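Local coordinates for protein kynurenine formamidase (Bacillus anthracis, PDB 4CO9) that catalyses the zinc-dependent hydrolysis of N-formyl-L-kynurenine to L-kynurenine and formate, the second step of tryptophan breakdown by the kynurenine pathway, at residues G54-A59 with I173-V178; L47-H52 with G201-A206; L129-A134 with H163-K168; E107-R112 with K140-I145; A20-D25 with N120-I125. All coordinates share one frame; numbering follows the deposited sequence. Where two conformers were deposited one is given.

Contact 1: residues G54-A59 with I173-V178; sequences GTHIDA and ILENVV. With ZN (zinc ion), chain P; ZN (zinc ion), chain O.
The Asp58 and Glu175 carboxylates bridge two zinc ions, and the His56 imidazole binds the first through NE2. CB of Glu175 makes an off-centre CH-pi contact with the His56 ring, while ND2 of Asn176 lies near the ring plane at its edge. The two carboxylates stand almost perpendicular, their planes 83° apart. Asp58 gives one oxygen to each metal, OD1 to the first zinc at 2.1 Å and OD2 to the second at 2.0 Å. Glu175 OE1 reaches both ions, OE2 the second alone. These side chains project from one face of an antiparallel strand pair, 56-58 with 172-175, at the heart of the binuclear site of this cyclase-family hydrolase; His52 and His163 complete the protein ligands, and a water bridges the two zincs. Glu175 N donates to His56 O at 2.8 Å. Gly54 O accepts from His56 ND1, in the ring plane at 2.8 Å, which, with the zinc bond, probably limits rotation of the imidazole. Asn176 ND2 reaches Gly54 O (3.0 Å) from the opposite face of its carbonyl plane.

Contact 2: residues L47-H52 with G201-A206; sequences LTMSIH and GSPVRA. With ZN (zinc ion), chain P.
The end of strand 44-50 and the turn that leads to the first zinc ligand pack on strand 201-203, outermost in the main sheet of this chain, through Met49, Ile51 and Pro203, with no hydrogen bond between the two segments. The methyl end of Met49 makes one part of the contact: CE lies 3.8 Å from CG of Pro203, and the two side chains meet at a slant. Its CG sits between the backbone N and the carbonyl carbon (chi1 65°), and a bend at chi3 brings CE onto the proline ring. Ile51 contributes more, its CD1 approaching Gly201 O at 3.5 Å and its backbone O facing CD of Pro203 at 3.8 Å. Gly201 O is buried here and has no polar partner in the model. Ile51 CG2 also lies over one face of the His52 imidazole, offset toward its rim. His52 ND1 binds zinc at 2.2 Å, and its NE2 is hydrogen-bonded to Asp200, consistent with a second-shell residue that helps set the ring. Ser50 OG accepts from His52 N (3.1 Å) in an ST turn. Strand 201-203 borders strand 56-58, whereas strand 44-50 pairs with strand 29-34 and, antiparallel, with a strand of the second subunit.

Contact 3: residues L129-A134 with H163-K168; sequences LRADIA and HHQLFK. With ZN (zinc ion), chain O.
Leu166 directs the end of its side chain at the other segment, where CD2 meets CG2 of Ile133 and CB of Ala134, each at 4.1 Å. The Ile133 and Leu166 side chains are inclined to each other; with CG1 of Ile133 turned away from its own N (chi1 -154°), the CG2 branch is the one that touches. On the same leucine, CD1 faces CD1 of Leu129 at 4.3 Å. Ala134 points its methyl toward the helix backbone, 3.5 Å from Gln165 O. Farther out, Gln165 bends at chi2, bringing CG alongside CB of Ala131 at 3.9 Å. Its OE1 and Ala131 O both accept hydrogen bonds from one water, which ties the amide to the type I turn of Arg130-Ile133. On the inner side of the helix, His163 NE2 binds the second zinc at 2.3 Å, and its ND1 is held by Asp153. The arrangement is apolar packing between the chain that leads from strand 128-129 into helix 133-140, and helix 161-168, which delivers a histidine ligand to the binuclear zinc site.

Contact 4: residues E107-R112 with K140-I145; sequences ERLLLR and KGIRLI
Two backbone hydrogen bonds join the segments, Arg143 N to Glu107 O at 2.8 Å and Leu109 N to Leu144 O at 2.9 Å. Leu109 and Ile145 form a parallel bridge here. CA-H...O contacts reinforce the pairing, among them Ile145 CA to Leu109 O at 3.3 Å.

The apolar contacts gather around CD1 of Ile145. CG1 of this residue lies anti to its backbone N (chi1 -168°), and CD1 extends over the neighbouring strand, 3.8 Å from CD2 of Leu109 and 3.9 Å from CG of Leu111. The Leu109 and Ile145 side chains run alongside each other in the same direction, whereas Leu111 comes in on a diagonal. On the other face, CG of Arg108 rests on CB of Leu144 at 4.1 Å.

Among the charged groups, Arg108 NH1 forms a salt bridge with Glu107 OE1 at 2.9 Å, from above the carboxylate plane. The same guanidinium donates to the backbone carbonyls of Gln76, Val77 and Pro81, so backbone oxygens and Glu107 between them hold the buried group. Arg143 NH2 forms a salt bridge with Asp74.

Gly141 closes helix 133-140 in a Schellman motif, and the chain then enters strand 144-147. That strand lies between 108-112 and 172-175 in the central sheet, with Leu137 of the helix packed on Leu109, Ile142 and Ile145.

Contact 5: residues A20-D25 with N120-I125; sequences ATWPGD and NEFPDI
Phe122 packs against Trp22, Pro23 and Ala20, and this is the tight part of the contact. The edge of its ring is directed at the face of the Trp22 indole in an edge-to-face pair, with planes at 53° and CZ only 3.4 Å from Trp22 CD2, over the centre of the indole. One face of the phenyl ring receives two CH-pi contacts: Trp22 CA lies 4.1 Å from its centroid and Pro23 CD 4.0 Å. The opposite face is backed by CD of Pro123, its neighbour in the chain. Setting CG of Phe122 anti to its N (chi1 -161°) carries the ring across to the other loop. Thr21 O comes obliquely within 3.3 Å of Phe122 CD1. Ala20 CB packs against the base of the side chain, 4.2 Å from CB of Phe122, and lies 3.3 Å from the backbone C of Glu121.

Toward solvent the contact thins out: the side chains of Asn120 and Glu121 are directed away, and no hydrogen bond links the segments. Trp22, which begins a type II turn, binds substrate and lies close to His52 of the first zinc site, so Phe122 probably backs the substrate-binding tryptophan of the active site.

In the fold
Contact 1 is fully buried near the centre of the chain and holds the two bridging carboxylates and His56; contacts 2, 3 and 4 are buried too, contact 2 adding His52 to the first zinc and contact 3 His163 to the second. Contacts 1, 2 and 4 all reach the main sheet: strand 172-175 adjoins 144-147 on one side and 56-58 on the other, which in turn borders 201-203. Backbone pairing runs through contacts 1 and 4, joined in contact 1 by zinc coordination, whereas contacts 2 and 3 are apolar packing without direct hydrogen bonds. Leu166 and Leu129 of contact 3 pack onto Ile145 and Leu111 of contact 4. Contact 5 is the surface member, an aromatic loop pair tied to contact 2 through Asp25 and Ser50.

Contact 1: residues G54-A59 with I173-V178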
# COMPACT_ATOMS: atom_id res chain seq x y z
N GLY C 54 11.48 -2.58 4.80
CA GLY C 54 10.37 -3.40 5.20
C GLY C 54 9.89 -4.22 4.02
O GLY C 54 10.63 -4.46 3.07
N THR C 55 8.62 -4.60 4.08
CA THR C 55 8.01 -5.40 3.05
C THR C 55 7.77 -4.51 1.84
O THR C 55 7.11 -3.47 1.95
CB THR C 55 6.70 -6.00 3.57
OG1 THR C 55 6.97 -6.68 4.80
CG2 THR C 55 6.12 -6.99 2.58
N HIS C 56 8.30 -4.90 0.68
CA HIS C 56 8.22 -4.04 -0.48
C HIS C 56 8.42 -4.81 -1.77
O HIS C 56 8.87 -5.96 -1.75
CB HIS C 56 9.29 -2.94 -0.37
CG HIS C 56 10.68 -3.45 -0.57
ND1 HIS C 56 11.40 -4.04 0.45
CD2 HIS C 56 11.47 -3.48 -1.66
CE1 HIS C 56 12.59 -4.38 0.00
NE2 HIS C 56 12.65 -4.06 -1.28
N ILE C 57 8.11 -4.16 -2.88
CA ILE C 57 8.31 -4.74 -4.20
C ILE C 57 9.35 -3.93 -4.96
O ILE C 57 9.46 -2.72 -4.77
CB ILE C 57 6.98 -4.87 -4.99
CG1 ILE C 57 6.36 -3.50 -5.32
CG2 ILE C 57 6.00 -5.72 -4.22
CD1 ILE C 57 6.74 -2.96 -6.70
N ASP C 58 10.09 -4.62 -5.83
CA ASP C 58 11.07 -4.00 -6.71
C ASP C 58 10.48 -3.78 -8.10
O ASP C 58 9.80 -4.66 -8.63
CB ASP C 58 12.27 -4.90 -6.93
CG ASP C 58 13.10 -5.11 -5.69
OD1 ASP C 58 12.94 -4.39 -4.69
OD2 ASP C 58 13.93 -6.04 -5.74
N ALA C 59 10.73 -2.61 -8.68
CA ALA C 59 10.45 -2.38 -10.10
C ALA C 59 11.74 -2.65 -10.88
O ALA C 59 12.82 -2.55 -10.31
CB ALA C 59 9.98 -0.96 -10.33
N ILE C 173 8.84 -9.26 -8.15
CA ILE C 173 9.63 -9.51 -6.94
C ILE C 173 9.06 -8.80 -5.73
O ILE C 173 8.85 -7.59 -5.75
CB ILE C 173 11.09 -9.06 -7.13
CG1 ILE C 173 11.75 -9.88 -8.25
CG2 ILE C 173 11.89 -9.20 -5.83
CD1 ILE C 173 13.09 -9.34 -8.71
N LEU C 174 8.87 -9.58 -4.66
CA LEU C 174 8.39 -9.10 -3.38
C LEU C 174 9.38 -9.55 -2.32
O LEU C 174 9.72 -10.73 -2.24
CB LEU C 174 7.00 -9.69 -3.13
CG LEU C 174 6.38 -9.61 -1.75
CD1 LEU C 174 6.22 -8.16 -1.30
CD2 LEU C 174 5.04 -10.33 -1.75
N GLU C 175 9.86 -8.61 -1.51
CA GLU C 175 10.90 -8.88 -0.52
C GLU C 175 10.45 -8.52 0.89
O GLU C 175 9.55 -7.70 1.08
CB GLU C 175 12.18 -8.12 -0.89
CG GLU C 175 12.88 -8.72 -2.10
CD GLU C 175 13.83 -7.77 -2.80
OE1 GLU C 175 13.71 -6.54 -2.62
OE2 GLU C 175 14.71 -8.28 -3.57
N ASN C 176 11.07 -9.18 1.88
CA ASN C 176 10.80 -8.95 3.30
C ASN C 176 9.38 -9.26 3.77
O ASN C 176 8.86 -8.60 4.66
CB ASN C 176 11.18 -7.52 3.71
CG ASN C 176 12.68 -7.32 3.87
OD1 ASN C 176 13.41 -8.25 4.18
ND2 ASN C 176 13.13 -6.09 3.68
N VAL C 177 8.74 -10.27 3.19
CA VAL C 177 7.50 -10.76 3.79
C VAL C 177 7.83 -11.48 5.11
O VAL C 177 8.96 -11.89 5.31
CB VAL C 177 6.65 -11.66 2.87
CG1 VAL C 177 6.02 -10.84 1.76
CG2 VAL C 177 7.46 -12.83 2.30
N VAL C 178 6.83 -11.56 5.98
CA VAL C 178 6.96 -12.20 7.29
C VAL C 178 6.09 -13.44 7.29
O VAL C 178 4.86 -13.33 7.21
CB VAL C 178 6.47 -11.26 8.39
CG1 VAL C 178 6.66 -11.88 9.77
CG2 VAL C 178 7.18 -9.92 8.29
ZN ZN P . 14.14 -4.21 -3.00
ZN ZN O . 15.44 -6.56 -4.55
O HOH W 1 7.90 -6.48 -8.18
O HOH W 2 15.96 -4.77 -3.76
O HOH W 3 17.56 -6.93 -3.21

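Contact 2: residues L47-H52 with G201-A206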
# COMPACT_ATOMS: atom_id res chain seq x y z
N LEU C 47 6.95 11.47 6.59
CA LEU C 47 7.51 10.16 6.33
C LEU C 47 8.71 10.32 5.40
O LEU C 47 8.59 10.90 4.31
CB LEU C 47 6.46 9.26 5.69
CG LEU C 47 6.84 7.82 5.32
CD1 LEU C 47 7.21 7.03 6.57
CD2 LEU C 47 5.69 7.17 4.59
N THR C 48 9.85 9.79 5.83
CA THR C 48 11.06 9.73 5.02
C THR C 48 11.59 8.30 5.06
O THR C 48 11.80 7.75 6.13
CB THR C 48 12.13 10.69 5.58
OG1 THR C 48 11.60 12.02 5.64
CG2 THR C 48 13.37 10.71 4.66
N MET C 49 11.81 7.69 3.90
CA MET C 49 12.30 6.32 3.86
C MET C 49 12.94 5.95 2.53
O MET C 49 12.67 6.58 1.50
CB MET C 49 11.14 5.34 4.14
CG MET C 49 10.05 5.33 3.07
SD MET C 49 8.56 4.38 3.54
CE MET C 49 9.27 2.76 3.63
N SER C 50 13.81 4.94 2.57
CA SER C 50 14.21 4.24 1.35
C SER C 50 13.03 3.42 0.86
O SER C 50 12.28 2.88 1.66
CB SER C 50 15.38 3.30 1.59
OG SER C 50 15.62 2.50 0.43
N ILE C 51 12.89 3.33 -0.45
CA ILE C 51 11.93 2.43 -1.11
C ILE C 51 12.06 0.97 -0.61
O ILE C 51 11.04 0.26 -0.40
CB ILE C 51 12.15 2.54 -2.63
CG1 ILE C 51 11.70 3.94 -3.12
CG2 ILE C 51 11.43 1.42 -3.37
CD1 ILE C 51 10.19 4.22 -3.04
N HIS C 52 13.29 0.56 -0.37
CA HIS C 52 13.58 -0.83 -0.05
C HIS C 52 13.70 -1.01 1.45
O HIS C 52 14.72 -1.44 1.97
CB HIS C 52 14.85 -1.27 -0.80
CG HIS C 52 14.76 -1.05 -2.28
ND1 HIS C 52 14.42 -2.04 -3.17
CD2 HIS C 52 14.94 0.07 -3.02
CE1 HIS C 52 14.39 -1.55 -4.40
NE2 HIS C 52 14.70 -0.26 -4.33
N GLY C 201 10.64 1.04 -6.94
CA GLY C 201 9.96 0.02 -6.14
C GLY C 201 8.99 0.72 -5.20
O GLY C 201 8.82 1.93 -5.30
N SER C 202 8.35 -0.04 -4.33
CA SER C 202 7.39 0.55 -3.40
C SER C 202 7.25 -0.28 -2.16
O SER C 202 7.18 -1.50 -2.25
CB SER C 202 6.01 0.66 -4.04
OG SER C 202 5.07 1.22 -3.13
N PRO C 203 7.20 0.36 -0.98
CA PRO C 203 6.69 -0.40 0.15
C PRO C 203 5.25 -0.82 -0.12
O PRO C 203 4.53 -0.14 -0.88
CB PRO C 203 6.75 0.59 1.33
CG PRO C 203 6.90 1.92 0.73
CD PRO C 203 7.51 1.76 -0.64
N VAL C 204 4.86 -1.93 0.48
CA VAL C 204 3.52 -2.47 0.32
C VAL C 204 3.02 -2.99 1.65
O VAL C 204 3.81 -3.24 2.58
CB VAL C 204 3.47 -3.64 -0.70
CG1 VAL C 204 4.03 -3.21 -2.04
CG2 VAL C 204 4.20 -4.87 -0.17
N ARG C 205 1.70 -3.11 1.76
CA ARG C 205 1.11 -3.86 2.86
C ARG C 205 0.74 -5.21 2.29
O ARG C 205 -0.25 -5.33 1.55
CB ARG C 205 -0.11 -3.17 3.44
CG ARG C 205 -0.63 -3.83 4.73
CD ARG C 205 0.36 -3.61 5.85
NE ARG C 205 -0.08 -4.14 7.14
CZ ARG C 205 -0.90 -3.53 7.98
NH1 ARG C 205 -1.47 -2.36 7.69
NH2 ARG C 205 -1.19 -4.11 9.13
N ALA C 206 1.56 -6.21 2.56
CA ALA C 206 1.29 -7.55 2.14
C ALA C 206 0.44 -8.25 3.18
O ALA C 206 0.78 -8.28 4.37
CB ALA C 206 2.58 -8.32 1.90
ZN ZN P . 14.14 -4.21 -3.00
O HOH W 2 15.96 -4.77 -3.76

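Contact 3: residues L129-A134 with H163-K168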
# COMPACT_ATOMS: atom_id res chain seq x y z
N LEU C 129 18.35 -16.70 -4.50
CA LEU C 129 17.75 -17.50 -5.56
C LEU C 129 18.74 -17.60 -6.72
O LEU C 129 19.36 -16.61 -7.10
CB LEU C 129 16.46 -16.84 -6.06
CG LEU C 129 15.47 -16.41 -4.98
CD1 LEU C 129 14.19 -15.92 -5.63
CD2 LEU C 129 15.19 -17.55 -4.01
N ARG C 130 18.89 -18.79 -7.26
CA ARG C 130 19.79 -18.99 -8.40
C ARG C 130 19.05 -18.67 -9.68
O ARG C 130 17.84 -18.86 -9.77
CB ARG C 130 20.33 -20.42 -8.39
CG ARG C 130 21.12 -20.76 -7.13
CD ARG C 130 22.02 -21.96 -7.32
NE ARG C 130 21.27 -23.15 -7.68
CZ ARG C 130 20.61 -23.92 -6.82
NH1 ARG C 130 20.59 -23.64 -5.52
NH2 ARG C 130 19.95 -24.98 -7.27
N ALA C 131 19.79 -18.22 -10.70
CA ALA C 131 19.19 -17.76 -11.96
C ALA C 131 18.29 -18.78 -12.65
O ALA C 131 17.27 -18.42 -13.24
CB ALA C 131 20.28 -17.31 -12.93
N ASP C 132 18.64 -20.06 -12.56
CA ASP C 132 17.84 -21.10 -13.23
C ASP C 132 16.43 -21.27 -12.65
O ASP C 132 15.62 -22.02 -13.19
CB ASP C 132 18.60 -22.45 -13.27
CG ASP C 132 18.69 -23.15 -11.91
OD1 ASP C 132 18.11 -22.70 -10.90
OD2 ASP C 132 19.36 -24.20 -11.86
N ILE C 133 16.15 -20.60 -11.54
CA ILE C 133 14.81 -20.59 -10.98
C ILE C 133 13.82 -19.90 -11.93
O ILE C 133 12.65 -20.27 -11.97
CB ILE C 133 14.82 -19.91 -9.59
CG1 ILE C 133 13.67 -20.42 -8.73
CG2 ILE C 133 14.74 -18.39 -9.73
CD1 ILE C 133 13.74 -19.90 -7.31
N ALA C 134 14.29 -18.93 -12.71
CA ALA C 134 13.41 -18.07 -13.49
C ALA C 134 12.72 -18.73 -14.70
O ALA C 134 11.50 -18.65 -14.82
CB ALA C 134 14.14 -16.80 -13.93
N HIS C 163 17.59 -10.95 -9.85
CA HIS C 163 16.70 -9.83 -10.19
C HIS C 163 16.50 -9.75 -11.71
O HIS C 163 15.37 -9.68 -12.21
CB HIS C 163 17.26 -8.49 -9.74
CG HIS C 163 17.11 -8.22 -8.28
ND1 HIS C 163 18.03 -8.64 -7.35
CD2 HIS C 163 16.16 -7.53 -7.58
CE1 HIS C 163 17.66 -8.22 -6.15
NE2 HIS C 163 16.53 -7.55 -6.26
N HIS C 164 17.60 -9.74 -12.44
CA HIS C 164 17.56 -9.61 -13.89
C HIS C 164 16.82 -10.76 -14.56
O HIS C 164 15.97 -10.53 -15.42
CB HIS C 164 18.98 -9.49 -14.47
CG HIS C 164 19.56 -8.12 -14.37
ND1 HIS C 164 20.36 -7.73 -13.32
CD2 HIS C 164 19.45 -7.04 -15.17
CE1 HIS C 164 20.72 -6.47 -13.49
NE2 HIS C 164 20.19 -6.03 -14.61
N GLN C 165 17.15 -11.99 -14.18
CA GLN C 165 16.55 -13.15 -14.83
C GLN C 165 15.06 -13.26 -14.51
O GLN C 165 14.27 -13.59 -15.39
CB GLN C 165 17.29 -14.43 -14.47
CG GLN C 165 18.64 -14.56 -15.17
CD GLN C 165 18.51 -14.45 -16.68
OE1 GLN C 165 17.76 -15.21 -17.30
NE2 GLN C 165 19.21 -13.49 -17.27
N LEU C 166 14.69 -12.95 -13.27
CA LEU C 166 13.29 -13.00 -12.89
C LEU C 166 12.47 -12.06 -13.75
O LEU C 166 11.51 -12.49 -14.41
CB LEU C 166 13.10 -12.68 -11.40
CG LEU C 166 13.56 -13.78 -10.45
CD1 LEU C 166 13.62 -13.27 -9.01
CD2 LEU C 166 12.66 -14.99 -10.54
N PHE C 167 12.87 -10.80 -13.81
CA PHE C 167 12.11 -9.85 -14.62
C PHE C 167 12.20 -10.16 -16.13
O PHE C 167 11.23 -9.93 -16.86
CB PHE C 167 12.35 -8.38 -14.23
CG PHE C 167 11.34 -7.83 -13.23
CD1 PHE C 167 10.07 -7.45 -13.63
CD2 PHE C 167 11.65 -7.69 -11.88
CE1 PHE C 167 9.15 -6.94 -12.73
CE2 PHE C 167 10.73 -7.18 -10.97
CZ PHE C 167 9.48 -6.80 -11.40
N LYS C 168 13.31 -10.74 -16.59
CA LYS C 168 13.42 -11.19 -17.99
C LYS C 168 12.33 -12.21 -18.33
O LYS C 168 11.94 -12.34 -19.48
CB LYS C 168 14.78 -11.82 -18.23
CG LYS C 168 15.24 -11.92 -19.68
CD LYS C 168 16.56 -12.71 -19.78
CE LYS C 168 17.56 -12.06 -20.72
NZ LYS C 168 17.05 -11.90 -22.10
ZN ZN O . 15.44 -6.56 -4.55
O HOH W 4 17.74 -17.76 -16.01
O HOH W 2 15.96 -4.77 -3.76
O HOH W 3 17.56 -6.93 -3.21

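Contact 4: residues E107-R112 with K140-I145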
# COMPACT_ATOMS: atom_id res chain seq x y z
N GLU C 107 0.26 -19.25 -9.58
CA GLU C 107 0.53 -17.94 -10.21
C GLU C 107 1.49 -17.07 -9.38
O GLU C 107 2.16 -16.18 -9.91
CB GLU C 107 -0.79 -17.18 -10.42
CG GLU C 107 -1.88 -17.83 -11.29
CD GLU C 107 -3.27 -17.24 -11.01
OE1 GLU C 107 -3.38 -16.03 -10.73
OE2 GLU C 107 -4.25 -18.01 -11.07
N ARG C 108 1.53 -17.29 -8.07
CA ARG C 108 2.34 -16.48 -7.15
C ARG C 108 2.91 -17.42 -6.11
O ARG C 108 2.20 -18.28 -5.61
CB ARG C 108 1.48 -15.42 -6.45
CG ARG C 108 0.80 -14.45 -7.40
CD ARG C 108 -0.26 -13.57 -6.78
NE ARG C 108 -0.93 -12.88 -7.88
CZ ARG C 108 -1.85 -13.43 -8.67
NH1 ARG C 108 -2.29 -14.67 -8.46
NH2 ARG C 108 -2.34 -12.72 -9.68
N LEU C 109 4.19 -17.26 -5.78
CA LEU C 109 4.86 -18.18 -4.88
C LEU C 109 5.66 -17.42 -3.83
O LEU C 109 6.47 -16.57 -4.17
CB LEU C 109 5.79 -19.09 -5.69
CG LEU C 109 6.57 -20.15 -4.93
CD1 LEU C 109 5.60 -21.19 -4.37
CD2 LEU C 109 7.57 -20.83 -5.84
N LEU C 110 5.37 -17.71 -2.56
CA LEU C 110 6.14 -17.14 -1.44
C LEU C 110 7.02 -18.21 -0.84
O LEU C 110 6.56 -19.32 -0.55
CB LEU C 110 5.22 -16.56 -0.37
CG LEU C 110 4.14 -15.59 -0.84
CD1 LEU C 110 3.33 -15.04 0.32
CD2 LEU C 110 4.73 -14.44 -1.65
N LEU C 111 8.28 -17.85 -0.63
CA LEU C 111 9.29 -18.76 -0.10
C LEU C 111 9.65 -18.40 1.33
O LEU C 111 10.15 -17.30 1.60
CB LEU C 111 10.55 -18.68 -0.97
CG LEU C 111 10.40 -18.87 -2.47
CD1 LEU C 111 11.77 -18.82 -3.16
CD2 LEU C 111 9.72 -20.19 -2.79
N ARG C 112 9.36 -19.31 2.26
CA ARG C 112 9.79 -19.18 3.64
C ARG C 112 11.18 -19.78 3.82
O ARG C 112 11.33 -21.00 3.81
CB ARG C 112 8.81 -19.87 4.61
CG ARG C 112 9.05 -19.49 6.07
CD ARG C 112 8.34 -20.36 7.11
NE ARG C 112 6.88 -20.39 6.94
CZ ARG C 112 6.24 -21.28 6.19
NH1 ARG C 112 6.91 -22.27 5.58
NH2 ARG C 112 4.93 -21.21 6.07
N LYS C 140 5.97 -22.56 -15.55
CA LYS C 140 4.78 -22.96 -14.79
C LYS C 140 3.68 -21.92 -14.78
O LYS C 140 2.57 -22.23 -14.37
CB LYS C 140 5.15 -23.32 -13.36
CG LYS C 140 6.16 -24.43 -13.28
CD LYS C 140 5.99 -25.27 -12.04
CE LYS C 140 7.01 -26.39 -12.03
NZ LYS C 140 6.80 -27.34 -13.15
N GLY C 141 3.99 -20.70 -15.21
CA GLY C 141 3.01 -19.61 -15.20
C GLY C 141 3.12 -18.70 -13.97
O GLY C 141 2.24 -17.89 -13.71
N ILE C 142 4.19 -18.83 -13.20
CA ILE C 142 4.35 -18.03 -11.99
C ILE C 142 4.77 -16.62 -12.37
O ILE C 142 5.72 -16.43 -13.11
CB ILE C 142 5.34 -18.71 -11.02
CG1 ILE C 142 4.66 -19.94 -10.43
CG2 ILE C 142 5.79 -17.74 -9.93
CD1 ILE C 142 5.58 -20.90 -9.73
N ARG C 143 4.04 -15.63 -11.85
CA ARG C 143 4.23 -14.23 -12.19
C ARG C 143 4.84 -13.40 -11.06
O ARG C 143 5.24 -12.26 -11.28
CB ARG C 143 2.90 -13.60 -12.57
CG ARG C 143 2.16 -14.30 -13.70
CD ARG C 143 0.76 -13.71 -13.83
NE ARG C 143 0.79 -12.45 -14.58
CZ ARG C 143 -0.17 -11.53 -14.57
NH1 ARG C 143 -1.25 -11.70 -13.82
NH2 ARG C 143 -0.05 -10.43 -15.29
N LEU C 144 4.88 -13.95 -9.86
CA LEU C 144 5.42 -13.23 -8.71
C LEU C 144 6.09 -14.21 -7.77
O LEU C 144 5.55 -15.26 -7.45
CB LEU C 144 4.31 -12.48 -7.98
CG LEU C 144 4.66 -11.84 -6.63
CD1 LEU C 144 5.44 -10.54 -6.74
CD2 LEU C 144 3.41 -11.60 -5.81
N ILE C 145 7.28 -13.82 -7.31
CA ILE C 145 8.02 -14.55 -6.31
C ILE C 145 8.24 -13.62 -5.12
O ILE C 145 8.60 -12.44 -5.29
CB ILE C 145 9.35 -15.11 -6.88
CG1 ILE C 145 9.98 -16.12 -5.92
CG2 ILE C 145 10.37 -14.02 -7.16
CD1 ILE C 145 9.37 -17.49 -6.01

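Contact 5: residues A20-D25 with N120-I125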
# COMPACT_ATOMS: atom_id res chain seq x y z
N ALA C 20 15.43 -1.94 10.22
CA ALA C 20 16.70 -1.97 9.51
C ALA C 20 16.55 -1.43 8.10
O ALA C 20 15.45 -1.35 7.55
CB ALA C 20 17.23 -3.40 9.46
N THR C 21 17.68 -1.04 7.52
CA THR C 21 17.77 -0.66 6.12
C THR C 21 19.03 -1.26 5.52
O THR C 21 19.90 -1.73 6.25
CB THR C 21 17.83 0.87 5.96
OG1 THR C 21 18.98 1.38 6.64
CG2 THR C 21 16.58 1.54 6.52
N TRP C 22 19.16 -1.21 4.20
CA TRP C 22 20.43 -1.56 3.56
C TRP C 22 21.51 -0.65 4.15
O TRP C 22 21.23 0.50 4.44
CB TRP C 22 20.34 -1.39 2.04
CG TRP C 22 19.65 -2.55 1.37
CD1 TRP C 22 18.32 -2.78 1.29
CD2 TRP C 22 20.28 -3.66 0.71
NE1 TRP C 22 18.07 -3.96 0.61
CE2 TRP C 22 19.26 -4.51 0.24
CE3 TRP C 22 21.61 -4.00 0.47
CZ2 TRP C 22 19.53 -5.70 -0.45
CZ3 TRP C 22 21.88 -5.17 -0.23
CH2 TRP C 22 20.85 -6.01 -0.68
N PRO C 23 22.75 -1.14 4.33
CA PRO C 23 23.83 -0.33 4.88
C PRO C 23 24.00 0.99 4.12
O PRO C 23 24.07 0.99 2.89
CB PRO C 23 25.07 -1.21 4.69
CG PRO C 23 24.55 -2.60 4.64
CD PRO C 23 23.17 -2.53 4.07
N GLY C 24 23.98 2.10 4.86
CA GLY C 24 24.16 3.43 4.29
C GLY C 24 22.92 4.07 3.66
O GLY C 24 22.97 5.22 3.27
N ASP C 25 21.83 3.31 3.53
CA ASP C 25 20.63 3.75 2.84
C ASP C 25 19.87 4.70 3.76
O ASP C 25 20.20 4.79 4.93
CB ASP C 25 19.79 2.52 2.49
CG ASP C 25 18.82 2.78 1.36
OD1 ASP C 25 18.78 3.94 0.87
OD2 ASP C 25 18.09 1.81 1.00
N ASN C 120 14.40 -5.45 12.55
CA ASN C 120 15.17 -4.34 13.06
C ASN C 120 16.69 -4.56 12.98
O ASN C 120 17.46 -3.75 13.46
CB ASN C 120 14.71 -4.00 14.49
CG ASN C 120 13.23 -3.55 14.55
OD1 ASN C 120 12.59 -3.29 13.52
ND2 ASN C 120 12.70 -3.42 15.77
N GLU C 121 17.10 -5.66 12.33
CA GLU C 121 18.51 -5.88 12.01
C GLU C 121 18.65 -6.21 10.53
O GLU C 121 17.81 -6.90 9.96
CB GLU C 121 19.08 -7.03 12.82
CG GLU C 121 18.98 -6.82 14.33
CD GLU C 121 19.53 -8.01 15.11
OE1 GLU C 121 20.29 -8.81 14.52
OE2 GLU C 121 19.17 -8.15 16.30
N PHE C 122 19.73 -5.74 9.91
CA PHE C 122 20.02 -6.14 8.55
C PHE C 122 20.92 -7.37 8.59
O PHE C 122 21.93 -7.37 9.28
CB PHE C 122 20.68 -5.00 7.77
CG PHE C 122 20.59 -5.19 6.29
CD1 PHE C 122 19.40 -4.96 5.63
CD2 PHE C 122 21.69 -5.64 5.57
CE1 PHE C 122 19.31 -5.15 4.27
CE2 PHE C 122 21.61 -5.83 4.20
CZ PHE C 122 20.42 -5.58 3.55
N PRO C 123 20.55 -8.45 7.86
CA PRO C 123 21.36 -9.67 7.92
C PRO C 123 22.75 -9.54 7.28
O PRO C 123 22.97 -8.69 6.44
CB PRO C 123 20.53 -10.68 7.13
CG PRO C 123 19.75 -9.85 6.16
CD PRO C 123 19.46 -8.55 6.88
N ASP C 124 23.66 -10.41 7.71
CA ASP C 124 25.00 -10.46 7.14
C ASP C 124 25.05 -11.37 5.93
O ASP C 124 25.84 -11.15 5.02
CB ASP C 124 25.99 -10.94 8.20
CG ASP C 124 26.10 -9.96 9.36
OD1 ASP C 124 26.28 -8.76 9.11
OD2 ASP C 124 26.00 -10.41 10.53
N ILE C 125 24.23 -12.42 5.94
CA ILE C 125 24.12 -13.34 4.80
C ILE C 125 22.67 -13.82 4.70
O ILE C 125 21.99 -13.96 5.72
CB ILE C 125 25.07 -14.56 4.96
CG1 ILE C 125 25.06 -15.43 3.71
CG2 ILE C 125 24.70 -15.39 6.18
CD1 ILE C 125 26.16 -16.48 3.69